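Local coordinates for protein N-acetyl-beta-D glucosaminidase (Rhizomucor miehei CAU432, PDB 4ZM6) that probably hydrolyses beta-linked N-acetylglucosamine through a glycoside hydrolase family 3 domain and binds acetyl-CoA in a GCN5-related region assigned as a glucosamine N-acetyltransferase, at residues I572-G575 against L576-K580; R327-L330 against Q331-A334. All blocks are in the same frame, centred on the assembly; numbering follows the deposited sequence.

Contact 1. Residues I572-G575 against L576-K580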
loop_
_atom_site.group_PDB
_atom_site.type_symbol
_atom_site.label_atom_id
_atom_site.label_comp_id
_atom_site.label_asym_id
_atom_site.label_seq_id
_atom_site.Cartn_x
_atom_site.Cartn_y
_atom_site.Cartn_z
ATOM N N ILE A 572 21.996 1.299 -20.165
ATOM C CA ILE A 572 20.656 0.960 -19.712
ATOM C C ILE A 572 20.504 1.410 -18.259
ATOM O O ILE A 572 19.556 2.115 -17.917
ATOM C CB ILE A 572 20.369 -0.556 -19.879
ATOM C CG1 ILE A 572 20.265 -0.907 -21.371
ATOM C CG2 ILE A 572 19.086 -0.965 -19.163
ATOM C CD1 ILE A 572 20.357 -2.389 -21.675
ATOM N N ASN A 573 21.461 1.026 -17.421
ATOM C CA ASN A 573 21.436 1.385 -16.002
ATOM C C ASN A 573 21.412 2.899 -15.793
ATOM O O ASN A 573 20.688 3.409 -14.937
ATOM C CB ASN A 573 22.634 0.767 -15.279
ATOM C CG ASN A 573 22.566 0.944 -13.777
ATOM O OD1 ASN A 573 21.735 0.334 -13.102
ATOM N ND2 ASN A 573 23.446 1.776 -13.241
ATOM N N LEU A 574 22.193 3.621 -16.588
ATOM C CA LEU A 574 22.187 5.075 -16.533
ATOM C C LEU A 574 20.789 5.627 -16.840
ATOM O O LEU A 574 20.227 6.388 -16.041
ATOM C CB LEU A 574 23.215 5.642 -17.518
ATOM C CG LEU A 574 23.326 7.165 -17.611
ATOM C CD1 LEU A 574 23.848 7.763 -16.312
ATOM C CD2 LEU A 574 24.219 7.547 -18.778
ATOM N N GLY A 575 20.245 5.237 -17.998
ATOM C CA GLY A 575 18.894 5.617 -18.400
ATOM C C GLY A 575 17.941 5.407 -17.242
ATOM O O GLY A 575 17.210 6.322 -16.860
ATOM N N LEU A 576 17.988 4.216 -16.644
ATOM C CA LEU A 576 17.003 3.816 -15.631
ATOM C C LEU A 576 17.215 4.442 -14.255
ATOM O O LEU A 576 16.259 4.933 -13.645
ATOM C CB LEU A 576 16.949 2.294 -15.508
ATOM C CG LEU A 576 16.515 1.561 -16.782
ATOM C CD1 LEU A 576 16.559 0.054 -16.574
ATOM C CD2 LEU A 576 15.130 2.004 -17.238
ATOM N N GLN A 577 18.450 4.444 -13.764
ATOM C CA GLN A 577 18.710 4.955 -12.416
ATOM C C GLN A 577 18.533 6.477 -12.294
ATOM O O GLN A 577 18.179 6.961 -11.227
ATOM C CB GLN A 577 20.098 4.526 -11.927
ATOM C CG GLN A 577 20.317 3.015 -11.857
ATOM C CD GLN A 577 19.120 2.249 -11.312
ATOM O OE1 GLN A 577 18.589 1.341 -11.970
ATOM N NE2 GLN A 577 18.685 2.612 -10.112
ATOM N N ARG A 578 18.745 7.215 -13.382
ATOM C CA ARG A 578 18.637 8.680 -13.369
ATOM C C ARG A 578 17.210 9.212 -13.576
ATOM O O ARG A 578 16.968 10.417 -13.446
ATOM C CB ARG A 578 19.552 9.291 -14.440
ATOM C CG ARG A 578 21.040 9.070 -14.216
ATOM C CD ARG A 578 21.600 9.849 -13.028
ATOM N NE ARG A 578 21.500 11.309 -13.166
ATOM C CZ ARG A 578 22.139 12.193 -12.394
ATOM N NH1 ARG A 578 22.952 11.796 -11.418
ATOM N NH2 ARG A 578 21.978 13.493 -12.596
ATOM N N ALA A 579 16.273 8.328 -13.914
ATOM C CA ALA A 579 14.883 8.729 -14.134
ATOM C C ALA A 579 14.312 9.362 -12.877
ATOM O O ALA A 579 14.482 8.825 -11.786
ATOM C CB ALA A 579 14.043 7.529 -14.543
ATOM N N LYS A 580 13.651 10.507 -13.042
ATOM C CA LYS A 580 13.070 11.252 -11.925
ATOM C C LYS A 580 11.752 10.637 -11.495
ATOM O O LYS A 580 10.964 10.199 -12.335
ATOM C CB LYS A 580 12.811 12.708 -12.321
ATOM C CG LYS A 580 14.050 13.578 -12.444
ATOM C CD LYS A 580 13.660 15.050 -12.540
ATOM C CE LYS A 580 14.873 15.959 -12.685
ATOM N NZ LYS A 580 15.845 15.816 -11.562
#

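Contact 2. Residues R327-L330 against Q331-A334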
loop_
_atom_site.group_PDB
_atom_site.type_symbol
_atom_site.label_atom_id
_atom_site.label_comp_id
_atom_site.label_asym_id
_atom_site.label_seq_id
_atom_site.Cartn_x
_atom_site.Cartn_y
_atom_site.Cartn_z
ATOM N N ARG A 327 -25.477 27.322 1.902
ATOM C CA ARG A 327 -24.627 28.211 1.106
ATOM C C ARG A 327 -23.425 27.450 0.549
ATOM O O ARG A 327 -23.137 27.521 -0.650
ATOM C CB ARG A 327 -24.131 29.389 1.951
ATOM C CG ARG A 327 -25.197 30.415 2.314
ATOM C CD ARG A 327 -25.600 31.274 1.121
ATOM N NE ARG A 327 -25.852 32.666 1.499
ATOM C CZ ARG A 327 -24.905 33.572 1.755
ATOM N NH1 ARG A 327 -23.614 33.254 1.691
ATOM N NH2 ARG A 327 -25.252 34.812 2.086
ATOM N N GLN A 328 -22.736 26.724 1.431
ATOM C CA GLN A 328 -21.583 25.901 1.049
ATOM C C GLN A 328 -21.957 24.822 0.039
ATOM O O GLN A 328 -21.163 24.505 -0.840
ATOM C CB GLN A 328 -20.956 25.242 2.279
ATOM C CG GLN A 328 -20.259 26.210 3.220
ATOM C CD GLN A 328 -20.141 25.660 4.629
ATOM O OE1 GLN A 328 -20.606 26.276 5.584
ATOM N NE2 GLN A 328 -19.533 24.487 4.762
ATOM N N SER A 329 -23.157 24.257 0.175
ATOM C CA SER A 329 -23.671 23.287 -0.794
ATOM C C SER A 329 -23.901 23.933 -2.160
ATOM O O SER A 329 -23.498 23.388 -3.185
ATOM C CB SER A 329 -24.973 22.658 -0.290
ATOM O OG SER A 329 -24.778 21.999 0.948
ATOM N N LEU A 330 -24.545 25.098 -2.165
ATOM C CA LEU A 330 -24.783 25.857 -3.397
ATOM C C LEU A 330 -23.475 26.300 -4.055
ATOM O O LEU A 330 -23.384 26.390 -5.279
ATOM C CB LEU A 330 -25.660 27.076 -3.099
ATOM C CG LEU A 330 -27.112 26.733 -2.753
ATOM C CD1 LEU A 330 -27.769 27.830 -1.926
ATOM C CD2 LEU A 330 -27.901 26.470 -4.027
ATOM N N GLN A 331 -22.476 26.581 -3.224
ATOM C CA GLN A 331 -21.118 26.883 -3.680
ATOM C C GLN A 331 -20.488 25.676 -4.400
ATOM O O GLN A 331 -19.904 25.826 -5.478
ATOM C CB GLN A 331 -20.262 27.329 -2.476
ATOM C CG GLN A 331 -18.751 27.372 -2.680
ATOM C CD GLN A 331 -18.236 28.723 -3.152
ATOM O OE1 GLN A 331 -17.219 29.219 -2.657
ATOM N NE2 GLN A 331 -18.933 29.325 -4.115
ATOM N N ARG A 332 -20.610 24.490 -3.804
ATOM C CA ARG A 332 -20.058 23.260 -4.384
ATOM C C ARG A 332 -20.724 22.903 -5.708
ATOM O O ARG A 332 -20.066 22.403 -6.627
ATOM C CB ARG A 332 -20.201 22.082 -3.415
ATOM C CG ARG A 332 -19.283 22.145 -2.203
ATOM C CD ARG A 332 -19.371 20.864 -1.387
ATOM N NE ARG A 332 -18.853 21.010 -0.022
ATOM C CZ ARG A 332 -19.592 21.222 1.071
ATOM N NH1 ARG A 332 -20.916 21.322 1.005
ATOM N NH2 ARG A 332 -18.998 21.331 2.251
ATOM N N VAL A 333 -22.028 23.158 -5.796
ATOM C CA VAL A 333 -22.793 22.882 -7.013
ATOM C C VAL A 333 -22.467 23.897 -8.109
ATOM O O VAL A 333 -22.462 23.556 -9.291
ATOM C CB VAL A 333 -24.309 22.879 -6.737
ATOM C CG1 VAL A 333 -25.095 22.642 -8.022
ATOM C CG2 VAL A 333 -24.647 21.819 -5.701
ATOM N N ALA A 334 -22.207 25.142 -7.716
ATOM C CA ALA A 334 -21.744 26.163 -8.655
ATOM C C ALA A 334 -20.384 25.763 -9.234
ATOM O O ALA A 334 -20.210 25.728 -10.454
ATOM C CB ALA A 334 -21.653 27.519 -7.971
#

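Contact 1. Residues I572-G575 against L576-K580
Ile572 and Leu576 lie side by side and point the same way, one turn apart on helix 569-577. Their branches meet at Ile572 CG2 and Leu576 CD1, 3.8 Å apart. With Ile572 CG1 beside the backbone N (chi1 -69°), CG2 is left facing Leu576. This is the close-packed face of the contact. Ile572 reaches on to Trp557 of helix 546-561, and Leu576 to Phe597 and Ala599 of strand 594-605.

The amide-bearing side is partly exposed. Here Gln577 CG lies against the Asn573 amide, 3.3 Å from Asn573 OD1. The two amide planes are close to parallel, 18° apart. Leu574 CD1 touches the aliphatic start of Arg578 at CG, 3.7 Å away. Bends at chi2 and chi3 then carry the guanidinium away from Leu574, and the arginine side chain touches His741 and Leu745 of helix 736-745.

Three i to i+4 backbone bonds join the segments. Leu576 N donates to Ile572 O at 2.9 Å. Gln577 N reaches Asn573 O at 2.7 Å. Arg578 N to Leu574 O is longer, 3.2 Å.

The chemistry implies a two-sided turn in the GNAT domain. Its apolar side packs between helix 546-561 and strand 594-605. On its polar side Asn573 OD1 and Gln577 OE1 are both acceptors and do not bond to each other; these side chains touch Leu550 and Asn546 of helix 546-561.

Contact 2. Residues R327-L330 against Q331-A334
Helix 323-340 belongs to the glycoside hydrolase family 3 N-terminal region, and residues 327-334 make two of its turns. Four successive i to i+4 bonds join them. Gln331 N donates to Arg327 O at 2.8 Å. Arg332 N to Gln328 O, Val333 N to Ser329 O and Ala334 N to Leu330 O are each 3.0 Å.

Gln328 and Arg332 run alongside each other in the same direction. Arg332 CG sits 3.3 Å from Gln328 O, and the arm is extended from there to NE. Ser329 OG lies in the guanidinium plane, at its edge, 3.9 Å from Arg332 NH1. Asp294 links the two groups: it forms a salt bridge with Arg332 NH1 and a hydrogen bond with Ser329 OG. Arg256 brings a like charge close to Arg332 NE, which the Asp294 carboxylate probably helps to offset. Val333 CG2, beside its backbone N, lies 3.2 Å from Ser329 O.

Val333 packs on Met295, next to strand 296-298 of the parallel sheet. Leu330 meets Leu16, just before strand 17-19, and Ala334 meets Arg73, between helix 52-68 and strand 76-79.

From the N terminus, the chain reaches contact 2 first, in helix 323-340. It then passes through the six-stranded mixed sheet whose strands lie between residues 373 and 497. It next enters the acetyltransferase region, where contact 1 lies on helix 569-577. Each contact joins adjoining turns, so neither closes a long loop. They follow in series and do not nest or cross. The centres of contact 1 and contact 2 are about 47 Å apart. The nearest atoms of contact 1 and contact 2 are about 34 Å apart. Contact 2 packs on loops next to strands 17-19 and 296-298 of the parallel sheet. Contact 1 packs between helix 546-561 and strand 594-605, with the side chain of Leu576 about 10 Å from bound acetyl-CoA.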